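PDB 7BOB: endo-beta-mannanase from Opitutaceae bacterium TAV5, which acts as an exo-beta-1,4-mannosidase of glycoside hydrolase family 5, probably releasing mannose from the ends of beta-mannan chains in the hindgut of a termite. Local coordinates for residues E41-L46 and L85-E90; T56-V61 and L278-G283; P64-R69 and T76-L81. One frame throughout, in Å; residues are numbered along the deposited sequence.

Interaction 1 (E41-L46 and L85-E90)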
loop_
_atom_site.group_PDB
_atom_site.type_symbol
_atom_site.label_atom_id
_atom_site.label_comp_id
_atom_site.label_asym_id
_atom_site.label_seq_id
_atom_site.Cartn_x
_atom_site.Cartn_y
_atom_site.Cartn_z
ATOM N N GLU A 41 -21.852 -30.455 31.665
ATOM C CA GLU A 41 -20.715 -30.570 30.759
ATOM C C GLU A 41 -19.525 -29.767 31.277
ATOM O O GLU A 41 -18.408 -30.285 31.358
ATOM C CB GLU A 41 -21.127 -30.121 29.355
ATOM C CG GLU A 41 -19.979 -30.111 28.324
ATOM C CD GLU A 41 -20.443 -29.742 26.913
ATOM O OE1 GLU A 41 -21.638 -29.383 26.747
ATOM O OE2 GLU A 41 -19.607 -29.816 25.971
ATOM N N ILE A 42 -19.753 -28.505 31.660
ATOM C CA ILE A 42 -18.667 -27.660 32.169
ATOM C C ILE A 42 -17.999 -28.303 33.389
ATOM O O ILE A 42 -16.768 -28.456 33.445
ATOM C CB ILE A 42 -19.206 -26.258 32.501
ATOM C CG1 ILE A 42 -19.687 -25.545 31.230
ATOM C CG2 ILE A 42 -18.169 -25.439 33.237
ATOM C CD1 ILE A 42 -20.601 -24.324 31.486
ATOM N N PHE A 43 -18.804 -28.699 34.385
ATOM C CA PHE A 43 -18.237 -29.225 35.623
ATOM C C PHE A 43 -17.533 -30.554 35.371
ATOM O O PHE A 43 -16.495 -30.849 35.980
ATOM C CB PHE A 43 -19.341 -29.366 36.685
ATOM C CG PHE A 43 -19.881 -28.040 37.210
ATOM C CD1 PHE A 43 -19.485 -26.818 36.644
ATOM C CD2 PHE A 43 -20.783 -28.016 38.281
ATOM C CE1 PHE A 43 -19.988 -25.596 37.120
ATOM C CE2 PHE A 43 -21.308 -26.798 38.767
ATOM C CZ PHE A 43 -20.905 -25.583 38.188
ATOM N N SER A 44 -18.067 -31.362 34.455
ATOM C CA SER A 44 -17.362 -32.575 34.078
ATOM C C SER A 44 -16.026 -32.244 33.416
ATOM O O SER A 44 -15.039 -32.970 33.610
ATOM C CB SER A 44 -18.238 -33.425 33.160
ATOM O OG SER A 44 -17.468 -34.435 32.538
ATOM N N ASP A 45 -15.960 -31.127 32.671
ATOM C CA ASP A 45 -14.682 -30.720 32.075
ATOM C C ASP A 45 -13.716 -30.207 33.141
ATOM O O ASP A 45 -12.504 -30.443 33.057
ATOM C CB ASP A 45 -14.905 -29.644 30.997
ATOM C CG ASP A 45 -15.442 -30.214 29.694
ATOM O OD1 ASP A 45 -15.254 -31.422 29.415
ATOM O OD2 ASP A 45 -16.072 -29.444 28.941
ATOM N N LEU A 46 -14.223 -29.468 34.132
ATOM C CA LEU A 46 -13.344 -29.021 35.203
ATOM C C LEU A 46 -12.788 -30.215 35.973
ATOM O O LEU A 46 -11.598 -30.239 36.308
ATOM C CB LEU A 46 -14.081 -28.063 36.130
ATOM C CG LEU A 46 -14.597 -26.759 35.533
ATOM C CD1 LEU A 46 -15.366 -26.036 36.619
ATOM C CD2 LEU A 46 -13.454 -25.905 35.088
ATOM N N LEU A 85 -16.822 -19.784 39.099
ATOM C CA LEU A 85 -15.737 -19.484 40.032
ATOM C C LEU A 85 -15.747 -20.449 41.199
ATOM O O LEU A 85 -14.699 -20.973 41.608
ATOM C CB LEU A 85 -15.864 -18.054 40.543
ATOM C CG LEU A 85 -15.691 -16.986 39.463
ATOM C CD1 LEU A 85 -16.176 -15.625 39.940
ATOM C CD2 LEU A 85 -14.209 -16.932 39.030
ATOM N N ASP A 86 -16.943 -20.713 41.724
ATOM C CA ASP A 86 -17.113 -21.653 42.825
ATOM C C ASP A 86 -16.693 -23.062 42.421
ATOM O O ASP A 86 -15.906 -23.716 43.113
ATOM C CB ASP A 86 -18.576 -21.616 43.254
ATOM C CG ASP A 86 -18.781 -22.077 44.652
ATOM O OD1 ASP A 86 -18.569 -21.257 45.574
ATOM O OD2 ASP A 86 -19.169 -23.256 44.817
ATOM N N ALA A 87 -17.182 -23.532 41.271
ATOM C CA ALA A 87 -16.871 -24.895 40.853
ATOM C C ALA A 87 -15.374 -25.097 40.606
ATOM O O ALA A 87 -14.858 -26.191 40.874
ATOM C CB ALA A 87 -17.676 -25.239 39.607
ATOM N N CYS A 88 -14.661 -24.079 40.074
ATOM C CA CYS A 88 -13.210 -24.202 39.898
ATOM C C CYS A 88 -12.485 -24.256 41.233
ATOM O O CYS A 88 -11.536 -25.031 41.394
ATOM C CB CYS A 88 -12.620 -23.046 39.088
ATOM S SG CYS A 88 -13.267 -22.819 37.425
ATOM N N GLY A 89 -12.876 -23.385 42.160
ATOM C CA GLY A 89 -12.296 -23.421 43.489
ATOM C C GLY A 89 -12.373 -24.788 44.139
ATOM O O GLY A 89 -11.366 -25.324 44.607
ATOM N N GLU A 90 -13.561 -25.390 44.139
ATOM C CA GLU A 90 -13.717 -26.694 44.780
ATOM C C GLU A 90 -12.961 -27.802 44.073
ATOM O O GLU A 90 -12.919 -28.926 44.590
ATOM C CB GLU A 90 -15.188 -27.117 44.853
ATOM C CG GLU A 90 -16.146 -26.045 45.285
ATOM C CD GLU A 90 -17.533 -26.618 45.574
ATOM O OE1 GLU A 90 -17.791 -27.764 45.111
ATOM O OE2 GLU A 90 -18.352 -25.933 46.268
#
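Phe43 lays one face of its ring over the methyl of Ala87, and this is the tightest meeting between the two helices. Starting at CB, the side chain leaves its helix across the line toward residues 85-90, and a chi1 of -70° puts CG beside the backbone N and anti to the carbonyl carbon, carrying the ring over to the neighbouring helix. On the way out CD1 comes within 3.8 Å of Ala87 CB. CE1 follows at 3.4 Å from that same Ala87 CB, and CZ lies 3.5 Å from Ala87 CB at the tip. On the other flank CE2 is looser, 4.0 Å from Ala87 CB. The methyl therefore sits off-centre toward the rim, with Ala87 CB 3.7 Å from the Phe43 ring centroid and 23° from the ring normal, a CH-pi contact over the face.

These are the first two large helices of a (beta/alpha)8 barrel, linked through strand 56-62. They run nearly side by side in the same direction, their short axes 10.2 Å apart at closest approach and crossing at -28°. The small Ala87 side chain is consistent with an aromatic ring fitting between the backbones; an alanine in place of Phe43 would probably leave the Ala87 methyl without its ring cover and open a gap between the helices.

One turn further on, Leu46 points toward the second helix and sets both its methyls against Cys88 SG. Its CD1 also touches the Ala87 methyl, while CD2 rests 3.9 Å from Cys88 SG. Leu46 and Ile42 also pack on Leu84, and Cys88 reaches inward to Val57 of the barrel strand. On a different side of helix 39-51, Asp45 pairs with Lys320 and Tyr24.

Interaction 2 (T56-V61 and L278-G283)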
loop_
_atom_site.group_PDB
_atom_site.type_symbol
_atom_site.label_atom_id
_atom_site.label_comp_id
_atom_site.label_asym_id
_atom_site.label_seq_id
_atom_site.Cartn_x
_atom_site.Cartn_y
_atom_site.Cartn_z
ATOM N N THR A 56 -4.905 -24.347 36.940
ATOM C CA THR A 56 -5.474 -23.089 36.470
ATOM C C THR A 56 -6.367 -23.336 35.254
ATOM O O THR A 56 -6.210 -24.313 34.520
ATOM C CB THR A 56 -4.391 -22.075 36.090
ATOM O OG1 THR A 56 -3.463 -22.707 35.209
ATOM C CG2 THR A 56 -3.623 -21.582 37.313
ATOM N N VAL A 57 -7.323 -22.432 35.045
ATOM C CA VAL A 57 -8.162 -22.485 33.857
ATOM C C VAL A 57 -8.414 -21.050 33.433
ATOM O O VAL A 57 -8.839 -20.224 34.251
ATOM C CB VAL A 57 -9.483 -23.251 34.081
ATOM C CG1 VAL A 57 -10.322 -22.662 35.248
ATOM C CG2 VAL A 57 -10.304 -23.332 32.762
ATOM N N ARG A 58 -8.083 -20.735 32.177
ATOM C CA ARG A 58 -8.378 -19.432 31.600
ATOM C C ARG A 58 -9.722 -19.498 30.885
ATOM O O ARG A 58 -9.960 -20.399 30.070
ATOM C CB ARG A 58 -7.287 -19.003 30.621
ATOM C CG ARG A 58 -7.550 -17.653 29.960
ATOM C CD ARG A 58 -6.294 -17.114 29.324
ATOM N NE ARG A 58 -6.460 -15.810 28.686
ATOM C CZ ARG A 58 -6.280 -15.575 27.376
ATOM N NH1 ARG A 58 -5.971 -16.561 26.533
ATOM N NH2 ARG A 58 -6.411 -14.347 26.904
ATOM N N PHE A 59 -10.604 -18.557 31.198
ATOM C CA PHE A 59 -11.885 -18.509 30.524
ATOM C C PHE A 59 -12.271 -17.051 30.294
ATOM O O PHE A 59 -11.667 -16.126 30.846
ATOM C CB PHE A 59 -12.950 -19.296 31.305
ATOM C CG PHE A 59 -13.307 -18.706 32.641
ATOM C CD1 PHE A 59 -12.897 -19.320 33.816
ATOM C CD2 PHE A 59 -14.101 -17.571 32.736
ATOM C CE1 PHE A 59 -13.237 -18.804 35.050
ATOM C CE2 PHE A 59 -14.450 -17.045 33.987
ATOM C CZ PHE A 59 -14.008 -17.658 35.133
ATOM N N PHE A 60 -13.299 -16.845 29.482
ATOM C CA PHE A 60 -13.529 -15.545 28.875
ATOM C C PHE A 60 -14.905 -15.017 29.235
ATOM O O PHE A 60 -15.923 -15.670 28.975
ATOM C CB PHE A 60 -13.330 -15.662 27.367
ATOM C CG PHE A 60 -12.072 -16.366 27.030
ATOM C CD1 PHE A 60 -10.859 -15.706 27.119
ATOM C CD2 PHE A 60 -12.077 -17.723 26.737
ATOM C CE1 PHE A 60 -9.657 -16.372 26.840
ATOM C CE2 PHE A 60 -10.903 -18.389 26.472
ATOM C CZ PHE A 60 -9.689 -17.715 26.530
ATOM N N VAL A 61 -14.924 -13.837 29.846
ATOM C CA VAL A 61 -16.162 -13.144 30.179
ATOM C C VAL A 61 -16.569 -12.373 28.929
ATOM O O VAL A 61 -16.066 -11.275 28.671
ATOM C CB VAL A 61 -15.963 -12.240 31.409
ATOM C CG1 VAL A 61 -17.259 -11.564 31.822
ATOM C CG2 VAL A 61 -15.407 -13.067 32.580
ATOM N N LEU A 278 3.954 -15.017 31.193
ATOM C CA LEU A 278 3.154 -16.229 31.199
ATOM C C LEU A 278 2.943 -16.704 29.768
ATOM O O LEU A 278 2.486 -15.930 28.917
ATOM C CB LEU A 278 1.789 -15.963 31.858
ATOM C CG LEU A 278 0.752 -17.083 31.795
ATOM C CD1 LEU A 278 1.327 -18.270 32.551
ATOM C CD2 LEU A 278 -0.609 -16.710 32.418
ATOM N N LEU A 279 3.244 -17.977 29.504
ATOM C CA LEU A 279 2.883 -18.570 28.217
ATOM C C LEU A 279 1.391 -18.851 28.272
ATOM O O LEU A 279 0.945 -19.969 28.544
ATOM C CB LEU A 279 3.682 -19.836 27.932
ATOM C CG LEU A 279 3.493 -20.408 26.522
ATOM C CD1 LEU A 279 3.940 -19.399 25.479
ATOM C CD2 LEU A 279 4.217 -21.752 26.310
ATOM N N GLN A 280 0.606 -17.799 28.014
ATOM C CA GLN A 280 -0.829 -17.827 28.285
ATOM C C GLN A 280 -1.614 -18.644 27.271
ATOM O O GLN A 280 -2.756 -19.044 27.553
ATOM C CB GLN A 280 -1.361 -16.405 28.314
ATOM C CG GLN A 280 -2.784 -16.265 28.837
ATOM C CD GLN A 280 -3.225 -14.844 28.757
ATOM O OE1 GLN A 280 -3.034 -14.190 27.726
ATOM N NE2 GLN A 280 -3.789 -14.332 29.846
ATOM N N GLU A 281 -1.022 -18.897 26.105
ATOM C CA GLU A 281 -1.631 -19.684 25.041
ATOM C C GLU A 281 -0.500 -20.332 24.267
ATOM O O GLU A 281 0.392 -19.627 23.782
ATOM C CB GLU A 281 -2.441 -18.832 24.052
ATOM C CG GLU A 281 -3.810 -18.369 24.470
ATOM C CD GLU A 281 -4.487 -17.587 23.325
ATOM O OE1 GLU A 281 -4.113 -17.802 22.139
ATOM O OE2 GLU A 281 -5.349 -16.736 23.614
ATOM N N PHE A 282 -0.562 -21.648 24.109
ATOM C CA PHE A 282 0.293 -22.306 23.148
ATOM C C PHE A 282 -0.472 -23.503 22.619
ATOM O O PHE A 282 -1.322 -24.061 23.315
ATOM C CB PHE A 282 1.629 -22.722 23.780
ATOM C CG PHE A 282 1.507 -23.906 24.662
ATOM C CD1 PHE A 282 1.018 -23.772 25.956
ATOM C CD2 PHE A 282 1.824 -25.169 24.185
ATOM C CE1 PHE A 282 0.887 -24.889 26.775
ATOM C CE2 PHE A 282 1.686 -26.285 24.989
ATOM C CZ PHE A 282 1.222 -26.147 26.291
ATOM N N GLY A 283 -0.188 -23.886 21.383
ATOM C CA GLY A 283 -0.918 -24.993 20.794
ATOM C C GLY A 283 -0.198 -25.506 19.576
ATOM O O GLY A 283 0.715 -24.858 19.062
#
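Arg58 and the pair Gln280 and Glu281 meet inside a (beta/alpha)8 barrel, reaching in from its second and seventh strands, which are not neighbours in the sheet. The ionic part is a salt bridge: Arg58 NH1 donates to Glu281 OE2 at 3.0 Å with an N-H...O angle of 157°. The oxygen lies in the guanidinium plane and accepts the bond with its anti lone pair. Glu281 ends up at the C-terminal end of strand 277-282, the place of the nucleophile in related family 5 enzymes; its other oxygen, OE1, bonds Tyr242.

The stacking part comes from Gln280, whose amide lies flat over the guanidinium, the planes 13° apart although the two side chains cross at about a right angle. Gln280 CD stands 3.3 Å above the guanidinium plane of Arg58, over its centre. Arg58 NE and Gln280 NE2, both donors, merely stack; the amide's own bonds go to His240, Gln96 and Asp152. Arg58 NH2 is held by Asp152 and Asn155 and NH1 also bonds Asn23, which should leave the guanidinium little freedom to turn.

Its opposite face is covered by the rim of an aromatic ring, Phe60 CE1 lying 3.5 Å above that plane.

Interaction 3 (P64-R69 and T76-L81)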
loop_
_atom_site.group_PDB
_atom_site.type_symbol
_atom_site.label_atom_id
_atom_site.label_comp_id
_atom_site.label_asym_id
_atom_site.label_seq_id
_atom_site.Cartn_x
_atom_site.Cartn_y
_atom_site.Cartn_z
ATOM N N PRO A 64 -20.582 -8.858 25.380
ATOM C CA PRO A 64 -22.002 -8.764 24.983
ATOM C C PRO A 64 -22.913 -9.592 25.863
ATOM O O PRO A 64 -24.037 -9.158 26.161
ATOM C CB PRO A 64 -22.008 -9.282 23.542
ATOM C CG PRO A 64 -20.677 -10.040 23.390
ATOM C CD PRO A 64 -19.730 -9.268 24.246
ATOM N N ASP A 65 -22.459 -10.773 26.296
ATOM C CA ASP A 65 -23.303 -11.609 27.142
ATOM C C ASP A 65 -23.635 -10.896 28.442
ATOM O O ASP A 65 -24.760 -10.998 28.948
ATOM C CB ASP A 65 -22.600 -12.939 27.441
ATOM C CG ASP A 65 -22.455 -13.831 26.216
ATOM O OD1 ASP A 65 -23.394 -13.936 25.405
ATOM O OD2 ASP A 65 -21.393 -14.466 26.085
ATOM N N PHE A 66 -22.673 -10.156 28.989
ATOM C CA PHE A 66 -22.792 -9.636 30.346
ATOM C C PHE A 66 -23.345 -8.213 30.399
ATOM O O PHE A 66 -23.862 -7.807 31.446
ATOM C CB PHE A 66 -21.430 -9.682 31.057
ATOM C CG PHE A 66 -21.039 -11.055 31.564
ATOM C CD1 PHE A 66 -20.518 -12.013 30.694
ATOM C CD2 PHE A 66 -21.193 -11.393 32.920
ATOM C CE1 PHE A 66 -20.150 -13.289 31.155
ATOM C CE2 PHE A 66 -20.830 -12.667 33.387
ATOM C CZ PHE A 66 -20.314 -13.618 32.509
ATOM N N GLU A 67 -23.254 -7.446 29.316
ATOM C CA GLU A 67 -23.835 -6.104 29.251
ATOM C C GLU A 67 -24.598 -5.943 27.944
ATOM O O GLU A 67 -24.166 -5.214 27.045
ATOM C CB GLU A 67 -22.761 -5.024 29.389
ATOM C CG GLU A 67 -23.337 -3.687 29.813
ATOM C CD GLU A 67 -22.299 -2.604 29.912
ATOM O OE1 GLU A 67 -21.096 -2.926 29.968
ATOM O OE2 GLU A 67 -22.687 -1.420 29.927
ATOM N N PRO A 68 -25.741 -6.624 27.805
ATOM C CA PRO A 68 -26.491 -6.553 26.542
ATOM C C PRO A 68 -27.046 -5.173 26.234
ATOM O O PRO A 68 -27.322 -4.887 25.063
ATOM C CB PRO A 68 -27.620 -7.571 26.742
ATOM C CG PRO A 68 -27.734 -7.716 28.228
ATOM C CD PRO A 68 -26.346 -7.570 28.755
ATOM N N ARG A 69 -27.225 -4.318 27.233
ATOM C CA ARG A 69 -27.644 -2.942 27.024
ATOM C C ARG A 69 -26.757 -2.058 27.888
ATOM O O ARG A 69 -26.216 -2.526 28.892
ATOM C CB ARG A 69 -29.139 -2.737 27.376
ATOM C CG ARG A 69 -30.104 -3.410 26.382
ATOM C CD ARG A 69 -31.524 -3.627 26.962
ATOM N NE ARG A 69 -31.490 -4.080 28.357
ATOM C CZ ARG A 69 -31.293 -5.347 28.741
ATOM N NH1 ARG A 69 -31.121 -6.303 27.826
ATOM N NH2 ARG A 69 -31.262 -5.665 30.036
ATOM N N THR A 76 -28.491 -13.161 35.078
ATOM C CA THR A 76 -28.300 -14.595 34.880
ATOM C C THR A 76 -26.835 -14.924 34.592
ATOM O O THR A 76 -26.295 -15.902 35.122
ATOM C CB THR A 76 -29.178 -15.098 33.737
ATOM O OG1 THR A 76 -30.543 -14.810 34.027
ATOM C CG2 THR A 76 -29.005 -16.614 33.553
ATOM N N MET A 77 -26.175 -14.109 33.766
ATOM C CA MET A 77 -24.777 -14.374 33.436
ATOM C C MET A 77 -23.881 -14.193 34.654
ATOM O O MET A 77 -22.984 -15.011 34.894
ATOM C CB MET A 77 -24.313 -13.473 32.290
ATOM C CG MET A 77 -25.190 -13.548 31.056
ATOM S SD MET A 77 -25.320 -15.227 30.401
ATOM C CE MET A 77 -26.904 -15.116 29.530
ATOM N N LEU A 78 -24.111 -13.130 35.434
ATOM C CA LEU A 78 -23.363 -12.941 36.670
ATOM C C LEU A 78 -23.568 -14.101 37.629
ATOM O O LEU A 78 -22.653 -14.444 38.388
ATOM C CB LEU A 78 -23.753 -11.628 37.338
ATOM C CG LEU A 78 -23.361 -10.424 36.475
ATOM C CD1 LEU A 78 -24.174 -9.165 36.795
ATOM C CD2 LEU A 78 -21.850 -10.154 36.598
ATOM N N SER A 79 -24.729 -14.750 37.599
ATOM C CA SER A 79 -24.895 -15.875 38.521
ATOM C C SER A 79 -24.163 -17.095 37.997
ATOM O O SER A 79 -23.603 -17.880 38.776
ATOM C CB SER A 79 -26.370 -16.194 38.737
ATOM O OG SER A 79 -27.010 -15.019 39.174
ATOM N N ARG A 80 -24.157 -17.267 36.677
ATOM C CA ARG A 80 -23.359 -18.326 36.085
ATOM C C ARG A 80 -21.870 -18.086 36.318
ATOM O O ARG A 80 -21.124 -19.031 36.610
ATOM C CB ARG A 80 -23.702 -18.438 34.608
ATOM C CG ARG A 80 -25.071 -19.027 34.441
ATOM C CD ARG A 80 -25.600 -18.858 33.030
ATOM N NE ARG A 80 -26.966 -19.370 32.945
ATOM C CZ ARG A 80 -27.728 -19.342 31.854
ATOM N NH1 ARG A 80 -27.274 -18.805 30.716
ATOM N NH2 ARG A 80 -28.956 -19.843 31.908
ATOM N N LEU A 81 -21.420 -16.831 36.226
ATOM C CA LEU A 81 -20.032 -16.529 36.569
ATOM C C LEU A 81 -19.707 -17.014 37.979
ATOM O O LEU A 81 -18.702 -17.710 38.199
ATOM C CB LEU A 81 -19.751 -15.026 36.432
ATOM C CG LEU A 81 -18.316 -14.520 36.693
ATOM C CD1 LEU A 81 -17.258 -15.368 36.000
ATOM C CD2 LEU A 81 -18.147 -13.045 36.301
#
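The carbonyl oxygen of Met77 takes the backbone N of Leu81 in a short helical bond, Leu81 N to Met77 O 2.7 Å, and the ring of Phe66 presses up against that same oxygen. Phe66 CE2 lies 3.5 Å from Met77 O, which stands to the Met77 side of the ring plane, so the ring lies close against a carbonyl already used by the helix.

The ring is the hub of the contact. With chi1 at -78°, CG stands beside the backbone N of Phe66, and from there the ring extends to the flank of helix 75-89. Met77 covers one face: its CB is 3.8 Å from the Phe66 ring centroid, 15° off the normal, a CH-pi contact shifted toward the rim. Leu78 meets the ring at its edge, in plane, with Leu78 CD2 3.9 Å from Phe66 CD2. Leu81 adds a third apolar touch, its CD2 lying 4.0 Å from Phe66 CE2. Trp34 packs on the same aromatic edge-to-face, and Ile137 from helix 124-141 also touches it.

Met77 does a second job one carbon farther out. Its CG passes 3.3 Å from Asp65 O, and a chi2 of -58° then turns the sulfur out of line with the chain.

In the barrel this is the link between the second strand and the second helix: the short helix 63-66 follows strand 56-62 directly, and the chain then turns back into helix 75-89. A backbone bond between Phe66 and Asp74 ties the two ends of that turn.

Since the side chains meet across the turn through carbon, packing, with the Phe66-Asp74 backbone bond, probably sets how the short helix lies against the long one, while the carboxylate of Asp65 is spent on a salt bridge to Arg62 and a hydrogen bond to Gln35.

How the interactions relate
Interaction 2 lies in the barrel interior, whereas interactions 1 and 3 belong to the layer outside the strands, and the chemistry follows: charge and stacked polar planes within, aromatic and aliphatic packing without. Interactions 1 and 3 share helix 75-89, one using its C-terminal part and the other its first turns; both aromatic rings receive a CB over one face. Strand 56-62 connects the three: its Arg58 faces inward, while Val57 touches Cys88 of interaction 1, and Phe59 packs on both Leu85 of interaction 1 and Leu81 of interaction 3. At the strand's end, Val61 CG1 meets Phe66 CE1 at 3.4 Å. All three contacts are largely buried.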